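Local coordinates for 6-phosphogluconate dehydrogenase NAD-binding (Dyadobacter fermentans, PDB 4GBJ), which probably works as an NAD(P)-dependent oxidoreductase, related to the 6-phosphogluconate and 3-hydroxyisobutyrate dehydrogenases, at residues A121-R126 with E154-G159; G14-P19 with E128-K133; G177-A182 with K243-T248; S67-A70 with A74-E77. All blocks are in the same frame, centred on the assembly; numbering follows the deposited sequence. Where two conformers were deposited one is given.

Interaction 1. Residues A121-R126 with E154-G159. With NA (sodium ion), chain E.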
loop_
_atom_site.group_PDB
_atom_site.type_symbol
_atom_site.label_atom_id
_atom_site.label_comp_id
_atom_site.label_asym_id
_atom_site.label_seq_id
_atom_site.Cartn_x
_atom_site.Cartn_y
_atom_site.Cartn_z
ATOM N N ALA B 121 9.487 -21.824 6.017
ATOM C CA ALA B 121 8.025 -21.841 5.777
ATOM C C ALA B 121 7.301 -20.734 6.502
ATOM O O ALA B 121 6.313 -20.999 7.171
ATOM C CB ALA B 121 7.442 -23.187 6.180
ATOM N N PRO B 122 7.738 -19.482 6.340
ATOM C CA PRO B 122 7.059 -18.362 7.033
ATOM C C PRO B 122 5.600 -18.236 6.637
ATOM O O PRO B 122 5.260 -18.451 5.478
ATOM C CB PRO B 122 7.870 -17.140 6.608
ATOM C CG PRO B 122 8.618 -17.566 5.386
ATOM C CD PRO B 122 8.891 -19.004 5.556
ATOM N N ILE B 123 4.754 -17.865 7.597
ATOM C CA ILE B 123 3.306 -17.760 7.396
ATOM C C ILE B 123 2.870 -16.297 7.336
ATOM O O ILE B 123 3.315 -15.457 8.127
ATOM C CB ILE B 123 2.520 -18.574 8.480
ATOM C CG1 ILE B 123 1.002 -18.640 8.155
ATOM C CG2 ILE B 123 2.751 -18.051 9.901
ATOM C CD1 ILE B 123 0.243 -19.673 9.001
ATOM N N PHE B 124 1.933 -16.027 6.408
ATOM C CA PHE B 124 1.337 -14.726 6.183
ATOM C C PHE B 124 -0.071 -14.878 6.658
ATOM O O PHE B 124 -0.961 -15.233 5.883
ATOM C CB PHE B 124 1.411 -14.331 4.693
ATOM C CG PHE B 124 2.819 -14.264 4.131
ATOM C CD1 PHE B 124 3.367 -13.054 3.738
ATOM C CD2 PHE B 124 3.620 -15.404 4.068
ATOM C CE1 PHE B 124 4.635 -12.998 3.175
ATOM C CE2 PHE B 124 4.926 -15.337 3.602
ATOM C CZ PHE B 124 5.404 -14.151 3.093
ATOM N N ALA B 125 -0.257 -14.756 7.967
ATOM C CA ALA B 125 -1.583 -14.936 8.570
ATOM C C ALA B 125 -1.613 -14.479 9.997
ATOM O O ALA B 125 -0.809 -14.941 10.791
ATOM C CB ALA B 125 -1.979 -16.426 8.540
ATOM N N ARG B 126 -2.578 -13.663 10.352
ATOM C CA ARG B 126 -2.841 -13.337 11.748
ATOM C C ARG B 126 -3.655 -14.535 12.321
ATOM O O ARG B 126 -4.283 -15.258 11.540
ATOM C CB ARG B 126 -3.592 -12.005 11.861
ATOM C CG ARG B 126 -2.774 -10.831 11.318
ATOM C CD ARG B 126 -3.317 -9.470 11.740
ATOM N NE ARG B 126 -4.542 -9.109 11.020
ATOM C CZ ARG B 126 -4.597 -8.622 9.779
ATOM N NH1 ARG B 126 -3.485 -8.434 9.076
ATOM N NH2 ARG B 126 -5.767 -8.330 9.228
ATOM N N GLU B 154 -1.395 -27.338 3.494
ATOM C CA GLU B 154 -2.616 -26.974 2.754
ATOM C C GLU B 154 -3.831 -26.960 3.665
ATOM O O GLU B 154 -4.814 -26.323 3.341
ATOM C CB GLU B 154 -2.870 -27.947 1.579
ATOM C CG GLU B 154 -2.056 -27.595 0.358
ATOM C CD GLU B 154 -2.078 -28.547 -0.821
ATOM O OE1 GLU B 154 -2.379 -29.751 -0.644
ATOM O OE2 GLU B 154 -1.779 -28.070 -1.938
ATOM N N ASN B 155 -3.784 -27.685 4.778
ATOM C CA ASN B 155 -4.898 -27.745 5.713
ATOM C C ASN B 155 -5.130 -26.447 6.455
ATOM O O ASN B 155 -6.262 -26.183 6.789
ATOM C CB ASN B 155 -4.686 -28.870 6.715
ATOM C CG ASN B 155 -4.808 -30.221 6.050
ATOM O OD1 ASN B 155 -5.892 -30.623 5.654
ATOM N ND2 ASN B 155 -3.702 -30.913 5.840
ATOM N N PHE B 156 -4.105 -25.615 6.685
ATOM C CA PHE B 156 -4.310 -24.373 7.448
ATOM C C PHE B 156 -4.022 -23.088 6.675
ATOM O O PHE B 156 -4.045 -22.034 7.287
ATOM C CB PHE B 156 -3.504 -24.388 8.755
ATOM C CG PHE B 156 -2.029 -24.584 8.656
ATOM C CD1 PHE B 156 -1.168 -23.492 8.588
ATOM C CD2 PHE B 156 -1.479 -25.848 8.734
ATOM C CE1 PHE B 156 0.217 -23.678 8.543
ATOM C CE2 PHE B 156 -0.100 -26.031 8.701
ATOM C CZ PHE B 156 0.735 -24.942 8.594
ATOM N N VAL B 157 -3.855 -23.143 5.351
ATOM C CA VAL B 157 -3.681 -21.948 4.533
ATOM C C VAL B 157 -4.439 -22.126 3.258
ATOM O O VAL B 157 -4.710 -23.247 2.850
ATOM C CB VAL B 157 -2.209 -21.575 4.211
ATOM C CG1 VAL B 157 -1.391 -21.318 5.484
ATOM C CG2 VAL B 157 -1.550 -22.612 3.301
ATOM N N LYS B 158 -4.698 -21.014 2.587
ATOM C CA LYS B 158 -5.307 -20.999 1.270
ATOM C C LYS B 158 -4.161 -21.201 0.271
ATOM O O LYS B 158 -4.064 -22.247 -0.345
ATOM C CB LYS B 158 -6.068 -19.672 1.053
ATOM C CG LYS B 158 -6.588 -19.440 -0.347
ATOM C CD LYS B 158 -7.381 -18.123 -0.424
ATOM C CE LYS B 158 -7.530 -17.617 -1.835
ATOM N NZ LYS B 158 -8.390 -18.512 -2.660
ATOM N N GLY B 159 -3.237 -20.254 0.214
ATOM C CA GLY B 159 -2.136 -20.313 -0.741
ATOM C C GLY B 159 -0.826 -20.845 -0.217
ATOM O O GLY B 159 -0.401 -20.518 0.891
HETATM NA NA NA E . -6.139 -25.017 2.106
HETATM O O HOH W 1 -4.455 -24.876 0.309
HETATM O O HOH W 2 -6.708 -27.282 0.752
#
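Apolar contact comes first: a single methyl group, Ile123 CD1, carries the packing between 121-126 and 154-159. It meets the rim of the Phe156 ring, lying near the ring plane and 4.0 Å from Phe156 CE1, so the ring offers its edge and not its face. The same methyl stands 4.2 Å from Val157 CG1, so one methyl packs on two neighbouring side chains of the loop at once. The extended Ile123 chain explains its reach: CG1 is anti to the backbone N (chi1 -172°) and CD1 continues outward. Ile123 has two deposited conformers, and this account holds for one of them. Phe156 in turn packs on Ile20 and Ile23 of helix 17-26.

Metal coordination is the second kind of interaction, and it belongs to 154-159. The sodium ion takes two backbone carbonyls, Glu154 O at 2.2 Å and Val157 O at 2.4 Å, so the loop folds round the ion. Two waters also bind it; the nearer, 2.5 Å from the sodium ion, donates a hydrogen bond to Lys158 O at 2.7 Å.

A polar link ties the contact to its surroundings: Ile123 O accepts a hydrogen bond from Lys174 NZ, the predicted active-site lysine. The arrangement is that of a Rossmann-type nucleotide-binding domain, in which the end of strand 117-124 and the loop leading into strand 159-162 pack together under a helix flanking the sheet.

Interaction 2. Residues G14-P19 with E128-K133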
loop_
_atom_site.group_PDB
_atom_site.type_symbol
_atom_site.label_atom_id
_atom_site.label_comp_id
_atom_site.label_asym_id
_atom_site.label_seq_id
_atom_site.Cartn_x
_atom_site.Cartn_y
_atom_site.Cartn_z
ATOM N N GLY B 14 2.354 -20.782 20.475
ATOM C CA GLY B 14 1.915 -19.418 20.752
ATOM C C GLY B 14 0.613 -19.106 20.035
ATOM O O GLY B 14 -0.177 -20.012 19.734
ATOM N N ASN B 15 0.410 -17.823 19.708
ATOM C CA ASN B 15 -0.806 -17.331 19.044
ATOM C C ASN B 15 -1.049 -17.977 17.684
ATOM O O ASN B 15 -2.205 -18.075 17.279
ATOM C CB ASN B 15 -0.754 -15.794 18.879
ATOM C CG ASN B 15 -0.956 -15.016 20.174
ATOM O OD1 ASN B 15 -0.799 -15.535 21.293
ATOM N ND2 ASN B 15 -1.299 -13.740 20.051
ATOM N N LEU B 16 0.026 -18.374 16.957
ATOM C CA LEU B 16 -0.112 -19.049 15.673
ATOM C C LEU B 16 0.046 -20.566 15.814
ATOM O O LEU B 16 -0.658 -21.305 15.132
ATOM C CB LEU B 16 0.898 -18.504 14.658
ATOM C CG LEU B 16 0.765 -17.022 14.283
ATOM C CD1 LEU B 16 1.945 -16.594 13.417
ATOM C CD2 LEU B 16 -0.514 -16.744 13.519
ATOM N N GLY B 17 0.956 -21.027 16.671
ATOM C CA GLY B 17 1.184 -22.460 16.855
ATOM C C GLY B 17 -0.040 -23.223 17.337
ATOM O O GLY B 17 -0.340 -24.317 16.843
ATOM N N THR B 18 -0.784 -22.635 18.282
ATOM C CA THR B 18 -1.984 -23.265 18.826
ATOM C C THR B 18 -3.004 -23.487 17.702
ATOM O O THR B 18 -3.231 -24.653 17.357
ATOM C CB THR B 18 -2.519 -22.494 20.023
ATOM O OG1 THR B 18 -1.700 -22.846 21.131
ATOM C CG2 THR B 18 -3.977 -22.819 20.343
ATOM N N PRO B 19 -3.535 -22.446 17.037
ATOM C CA PRO B 19 -4.519 -22.708 15.974
ATOM C C PRO B 19 -3.990 -23.580 14.840
ATOM O O PRO B 19 -4.758 -24.368 14.291
ATOM C CB PRO B 19 -4.902 -21.298 15.468
ATOM C CG PRO B 19 -3.862 -20.378 16.025
ATOM C CD PRO B 19 -3.413 -20.998 17.302
ATOM N N GLU B 128 -6.573 -15.106 13.376
ATOM C CA GLU B 128 -7.933 -15.233 12.854
ATOM C C GLU B 128 -7.906 -15.833 11.445
ATOM O O GLU B 128 -8.746 -16.680 11.118
ATOM C CB GLU B 128 -8.681 -13.886 12.818
ATOM C CG GLU B 128 -8.460 -12.968 14.016
ATOM C CD GLU B 128 -7.279 -12.015 13.900
ATOM O OE1 GLU B 128 -6.291 -12.232 14.639
ATOM O OE2 GLU B 128 -7.305 -11.107 13.032
ATOM N N ALA B 129 -6.936 -15.391 10.616
ATOM C CA ALA B 129 -6.790 -15.858 9.235
ATOM C C ALA B 129 -6.452 -17.336 9.182
ATOM O O ALA B 129 -6.773 -17.973 8.175
ATOM C CB ALA B 129 -5.719 -15.048 8.491
ATOM N N VAL B 130 -5.788 -17.880 10.250
ATOM C CA VAL B 130 -5.425 -19.300 10.365
ATOM C C VAL B 130 -6.672 -20.114 10.636
ATOM O O VAL B 130 -6.866 -21.157 10.010
ATOM C CB VAL B 130 -4.360 -19.578 11.451
ATOM C CG1 VAL B 130 -4.134 -21.086 11.616
ATOM C CG2 VAL B 130 -3.044 -18.863 11.132
ATOM N N ARG B 131 -7.504 -19.665 11.596
ATOM C CA ARG B 131 -8.742 -20.367 11.932
ATOM C C ARG B 131 -9.651 -20.369 10.724
ATOM O O ARG B 131 -10.230 -21.411 10.417
ATOM C CB ARG B 131 -9.424 -19.751 13.167
ATOM C CG ARG B 131 -8.631 -19.988 14.452
ATOM C CD ARG B 131 -9.376 -19.644 15.738
ATOM N NE ARG B 131 -8.549 -19.948 16.919
ATOM C CZ ARG B 131 -7.593 -19.165 17.426
ATOM N NH1 ARG B 131 -7.328 -17.979 16.880
ATOM N NH2 ARG B 131 -6.900 -19.558 18.489
ATOM N N ALA B 132 -9.691 -19.245 9.972
ATOM C CA ALA B 132 -10.503 -19.138 8.758
ATOM C C ALA B 132 -9.814 -19.769 7.535
ATOM O O ALA B 132 -10.447 -19.862 6.490
ATOM C CB ALA B 132 -10.831 -17.673 8.476
ATOM N N LYS B 133 -8.541 -20.204 7.661
ATOM C CA LYS B 133 -7.736 -20.839 6.604
ATOM C C LYS B 133 -7.602 -19.933 5.347
ATOM O O LYS B 133 -7.438 -20.458 4.240
ATOM C CB LYS B 133 -8.309 -22.222 6.233
ATOM C CG LYS B 133 -8.383 -23.189 7.435
ATOM C CD LYS B 133 -9.203 -24.426 7.142
ATOM C CE LYS B 133 -9.521 -25.195 8.398
ATOM N NZ LYS B 133 -10.568 -26.220 8.157
#
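Pro19 and Arg131 meet ring against flat group: Pro19 CB sits over the centre of one guanidinium face, 3.9 Å above its plane. The contact runs along the group, because Pro19 CD and CG also approach Arg131 NH2, CD at 4.0 Å. Arg131 can lie this way because its CG is turned anti to the carbonyl carbon (chi1 -69°) and the chain then runs extended from CG to NE, carrying the guanidinium across to the proline although CB does not point at it. Arg131 is exposed, so this part of the contact forms its outer margin.

Val130, buried beside it, divides its work between its two methyls. CG1, anti to the backbone N at chi1 174°, touches Pro19 CB at 3.9 Å. CG2, beside the backbone N, meets Leu16 CD2 at 4.1 Å, the two side chains crossing at about a right angle. Ile123 touches both Leu16 and Val130, and so continues this apolar patch onto strand 117-124.

Each backbone is shaped by bonds of its own. Thr18 N gives a hydrogen bond to Gly14 O at 3.1 Å, while Lys133, with positive phi (57°), ends the short helix in a Schellman motif. The contact sets helix 127-131 against the turn and first helix that hold Gly14 and Gly17, which are consistent with the GxGxxG motif of Rossmann dinucleotide-binding domains.

Interaction 3. Residues G177-A182 with K243-T248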
loop_
_atom_site.group_PDB
_atom_site.type_symbol
_atom_site.label_atom_id
_atom_site.label_comp_id
_atom_site.label_asym_id
_atom_site.label_seq_id
_atom_site.Cartn_x
_atom_site.Cartn_y
_atom_site.Cartn_z
ATOM N N GLY B 177 7.208 -8.619 2.734
ATOM C CA GLY B 177 5.792 -8.447 3.002
ATOM C C GLY B 177 5.553 -7.556 4.202
ATOM O O GLY B 177 4.785 -6.592 4.095
ATOM N N ASN B 178 6.266 -7.838 5.320
ATOM C CA ASN B 178 6.185 -7.058 6.570
ATOM C C ASN B 178 6.724 -5.631 6.383
ATOM O O ASN B 178 6.180 -4.705 6.956
ATOM C CB ASN B 178 6.923 -7.745 7.718
ATOM C CG ASN B 178 6.151 -8.851 8.406
ATOM O OD1 ASN B 178 5.010 -9.188 8.057
ATOM N ND2 ASN B 178 6.766 -9.429 9.419
ATOM N N PHE B 179 7.733 -5.474 5.554
ATOM C CA PHE B 179 8.273 -4.160 5.179
ATOM C C PHE B 179 7.209 -3.356 4.455
ATOM O O PHE B 179 7.029 -2.194 4.771
ATOM C CB PHE B 179 9.548 -4.302 4.329
ATOM C CG PHE B 179 9.863 -3.149 3.420
ATOM C CD1 PHE B 179 10.386 -1.962 3.926
ATOM C CD2 PHE B 179 9.626 -3.238 2.055
ATOM C CE1 PHE B 179 10.704 -0.923 3.074
ATOM C CE2 PHE B 179 9.897 -2.172 1.213
ATOM C CZ PHE B 179 10.443 -1.032 1.715
HETATM N N MSE B 180 6.465 -3.977 3.538
HETATM C CA MSE B 180 5.435 -3.262 2.778
HETATM C C MSE B 180 4.262 -2.918 3.676
HETATM O O MSE B 180 3.674 -1.856 3.517
HETATM C CB MSE B 180 4.960 -4.034 1.573
HETATM C CG MSE B 180 5.986 -3.997 0.482
HETATM SE SE MSE B 180 5.562 -4.950 -1.165
HETATM C CE MSE B 180 3.966 -4.029 -1.730
ATOM N N ILE B 181 3.971 -3.767 4.677
ATOM C CA ILE B 181 2.899 -3.448 5.625
ATOM C C ILE B 181 3.291 -2.193 6.411
ATOM O O ILE B 181 2.482 -1.282 6.537
ATOM C CB ILE B 181 2.546 -4.605 6.536
ATOM C CG1 ILE B 181 1.912 -5.772 5.732
ATOM C CG2 ILE B 181 1.568 -4.115 7.679
ATOM C CD1 ILE B 181 1.892 -7.118 6.550
ATOM N N ALA B 182 4.540 -2.137 6.897
ATOM C CA ALA B 182 5.094 -1.017 7.673
ATOM C C ALA B 182 5.115 0.259 6.830
ATOM O O ALA B 182 4.772 1.338 7.355
ATOM C CB ALA B 182 6.492 -1.345 8.185
ATOM N N LYS B 243 12.441 -5.087 15.683
ATOM C CA LYS B 243 13.164 -6.346 15.446
ATOM C C LYS B 243 13.011 -6.769 13.968
ATOM O O LYS B 243 14.009 -7.033 13.298
ATOM C CB LYS B 243 12.613 -7.456 16.346
ATOM C CG LYS B 243 13.330 -8.829 16.189
ATOM C CD LYS B 243 12.665 -9.967 16.999
ATOM C CE LYS B 243 11.356 -10.509 16.427
ATOM N NZ LYS B 243 11.518 -11.139 15.065
ATOM N N ASP B 244 11.770 -6.680 13.435
ATOM C CA ASP B 244 11.491 -7.095 12.065
ATOM C C ASP B 244 12.107 -6.155 11.021
ATOM O O ASP B 244 12.717 -6.651 10.070
ATOM C CB ASP B 244 9.981 -7.276 11.801
ATOM C CG ASP B 244 9.411 -8.648 12.205
ATOM O OD1 ASP B 244 10.220 -9.549 12.638
ATOM O OD2 ASP B 244 8.174 -8.857 12.026
ATOM N N ILE B 245 11.988 -4.845 11.177
ATOM C CA ILE B 245 12.592 -3.946 10.198
ATOM C C ILE B 245 14.135 -4.067 10.214
ATOM O O ILE B 245 14.751 -3.919 9.175
ATOM C CB ILE B 245 12.114 -2.489 10.350
ATOM C CG1 ILE B 245 12.332 -1.701 9.097
ATOM C CG2 ILE B 245 12.749 -1.770 11.536
ATOM C CD1 ILE B 245 11.451 -2.154 7.887
ATOM N N ASN B 246 14.741 -4.303 11.357
ATOM C CA ASN B 246 16.185 -4.519 11.451
ATOM C C ASN B 246 16.615 -5.791 10.752
ATOM O O ASN B 246 17.696 -5.779 10.143
ATOM C CB ASN B 246 16.676 -4.529 12.880
ATOM C CG ASN B 246 16.789 -3.131 13.480
ATOM O OD1 ASN B 246 16.940 -2.129 12.791
ATOM N ND2 ASN B 246 16.700 -3.010 14.784
ATOM N N LEU B 247 15.769 -6.875 10.756
ATOM C CA LEU B 247 16.086 -8.100 9.993
ATOM C C LEU B 247 16.107 -7.748 8.495
ATOM O O LEU B 247 16.967 -8.194 7.765
ATOM C CB LEU B 247 15.051 -9.212 10.244
ATOM C CG LEU B 247 14.969 -9.869 11.637
ATOM C CD1 LEU B 247 13.943 -10.925 11.640
ATOM C CD2 LEU B 247 16.301 -10.479 12.057
ATOM N N THR B 248 15.136 -6.943 8.044
ATOM C CA THR B 248 15.052 -6.503 6.654
ATOM C C THR B 248 16.283 -5.680 6.265
ATOM O O THR B 248 16.868 -5.892 5.191
ATOM C CB THR B 248 13.761 -5.733 6.469
ATOM O OG1 THR B 248 12.691 -6.629 6.763
ATOM C CG2 THR B 248 13.637 -5.105 5.072
#
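Phe179 and Ile245 lose the most surface where the helices of 177-182 and 243-248 cross. Their axes approach to 9.9 Å, with 121° between their N-to-C directions, so the helices touch over a short patch. Both belong to the helical region related to the 3-hydroxyisobutyrate dehydrogenase family. Ile245 CD1 lies at the edge of the Phe179 ring, near its plane, 4.1 Å from Phe179 CD1. The ring projects outward, nearly at right angles to its own helix axis, with CG roughly anti to the backbone N (chi1 155°). Thr248 CG2 adds a contact nearer the backbone, 4.2 Å from Phe179 CB. Ala262 touches both Phe179 and Ile245, and Glu190 of the second subunit packs on Phe179.

The polar half of the contact belongs to Asn178 and Asp244, which point at each other. Asn178 lies one helical turn after Lys174, the predicted active-site residue. Asn178 ND2 is 3.0 Å from Asp244 OD2, with the amide and carboxylate planes turned 30° apart. The other carboxylate oxygen is engaged within its own helix: Lys243 NZ makes a salt bridge to Asp244 OD1 at 3.2 Å, reaching it on the syn side but tilted out of the carboxylate plane. Replacing Asp244 with an alanine would probably leave the Lys243 ammonium without this mate and open a gap in front of the Asn178 amide.

Beside the apolar patch, a buried carboxylate thus has its two oxygens faced by different nitrogens, a cation on one and an amide on the other, which is likely to stabilise its negative charge.

Interaction 4. Residues S67-A70 with A74-E77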
loop_
_atom_site.group_PDB
_atom_site.type_symbol
_atom_site.label_atom_id
_atom_site.label_comp_id
_atom_site.label_asym_id
_atom_site.label_seq_id
_atom_site.Cartn_x
_atom_site.Cartn_y
_atom_site.Cartn_z
ATOM N N SER B 67 8.046 -25.980 13.657
ATOM C CA SER B 67 8.353 -25.058 14.738
ATOM C C SER B 67 7.812 -23.686 14.425
ATOM O O SER B 67 7.807 -23.235 13.267
ATOM C CB SER B 67 9.851 -24.983 15.018
ATOM O OG SER B 67 10.573 -24.353 13.970
ATOM N N VAL B 68 7.342 -23.012 15.459
ATOM C CA VAL B 68 6.893 -21.635 15.294
ATOM C C VAL B 68 7.241 -20.963 16.593
ATOM O O VAL B 68 6.719 -21.333 17.655
ATOM C CB VAL B 68 5.430 -21.477 14.838
ATOM C CG1 VAL B 68 4.453 -22.076 15.804
ATOM C CG2 VAL B 68 5.100 -20.007 14.592
ATOM N N LEU B 69 8.287 -20.118 16.527
ATOM C CA LEU B 69 8.863 -19.463 17.683
ATOM C C LEU B 69 9.021 -17.980 17.420
ATOM O O LEU B 69 8.786 -17.525 16.305
ATOM C CB LEU B 69 10.186 -20.139 18.023
ATOM C CG LEU B 69 10.075 -21.659 18.306
ATOM C CD1 LEU B 69 11.422 -22.317 18.306
ATOM C CD2 LEU B 69 9.429 -21.937 19.653
ATOM N N ALA B 70 9.252 -17.219 18.492
ATOM C CA ALA B 70 9.242 -15.757 18.461
ATOM C C ALA B 70 10.284 -15.146 17.585
ATOM O O ALA B 70 9.986 -14.144 16.929
ATOM C CB ALA B 70 9.408 -15.180 19.863
ATOM N N ALA B 74 15.425 -17.912 19.549
ATOM C CA ALA B 74 14.598 -19.018 20.017
ATOM C C ALA B 74 14.766 -20.267 19.098
ATOM O O ALA B 74 14.843 -21.384 19.596
ATOM C CB ALA B 74 13.136 -18.611 20.084
ATOM N N VAL B 75 14.902 -20.071 17.781
ATOM C CA VAL B 75 15.031 -21.209 16.843
ATOM C C VAL B 75 16.408 -21.835 16.981
ATOM O O VAL B 75 16.545 -23.069 17.008
ATOM C CB VAL B 75 14.718 -20.795 15.382
ATOM C CG1 VAL B 75 14.867 -21.982 14.442
ATOM C CG2 VAL B 75 13.305 -20.218 15.274
ATOM N N GLU B 76 17.439 -21.004 17.073
ATOM C CA GLU B 76 18.812 -21.505 17.220
ATOM C C GLU B 76 19.023 -22.239 18.544
ATOM O O GLU B 76 19.746 -23.224 18.569
ATOM C CB GLU B 76 19.813 -20.368 17.124
ATOM C CG GLU B 76 19.913 -19.782 15.729
ATOM C CD GLU B 76 20.747 -18.508 15.685
ATOM O OE1 GLU B 76 21.556 -18.294 16.618
ATOM O OE2 GLU B 76 20.578 -17.712 14.737
ATOM N N GLU B 77 18.399 -21.750 19.639
ATOM C CA GLU B 77 18.522 -22.369 20.981
ATOM C C GLU B 77 17.893 -23.753 20.974
ATOM O O GLU B 77 18.371 -24.672 21.626
ATOM C CB GLU B 77 17.839 -21.474 22.045
ATOM C CG GLU B 77 17.458 -22.129 23.379
ATOM C CD GLU B 77 16.727 -21.202 24.337
ATOM O OE1 GLU B 77 16.082 -20.237 23.865
ATOM O OE2 GLU B 77 16.759 -21.472 25.559
#
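Leu69, which packs on Ala74 and Val75, has its backbone N held by a hydrogen bond with Ser97 OG, a bond that ties the chain to the neighbouring loop just after strand 64-67. On the other side of the contact the Ala74 N is bonded to Asp71 OD1, a link that ties the first turn of helix 72-78 back to the loop before it.

Between these two points the contact is apolar. The backbones come within 6.2 Å, measured from Leu69 CA to Ala74 CA, and the side chains point at each other there: Leu69 CB lies 3.9 Å from Ala74 CB. Further out, Leu69 CD1 runs over the helix surface, 4.1 Å from Val75 CG2 and 3.8 Å from Ala74 O, the latter a van der Waals contact. This follows from a first torsion that puts CG anti to the carbonyl carbon (chi1 -58°) and leads the branch along the helix. Val75 CG2, beside its own backbone N, also comes 4.2 Å from Leu69 CB, so it touches both the root and the end of the leucine.

Val75 reaches on to Leu107 of helix 101-113, while Ser67 OG is hydrogen-bonded to His93 NE2. A parallel strand, a short loop and a helix folding back on the loop make the beta-alpha unit of a Rossmann-type domain, here the connection from strand 64-67 into helix 72-78.

In the fold
Interactions 1, 2 and 4 lie in the Rossmann-type NAD-binding domain, interaction 3 in the helical region that follows. Interactions 1 and 2 abut, their centres about 9 Å apart: Ala125 CB lies 3.7 Å from Val130 CG2. Interaction 4, nested in the chain loop that interaction 2 closes, touches it where Val68 CG1 comes 3.5 Å from Gly17 CA. Between the two regions, Lys243 NZ packs 3.9 Å from Ala70 O, joining interaction 3 to interaction 4. Three contacts come near the predicted active-site Lys174: its side chain is about 4 Å from that of Asn178, 6 Å from that of Ile123 and 7 Å from that of Leu16. The sodium ion lies about 10 Å from the Val130 side chain.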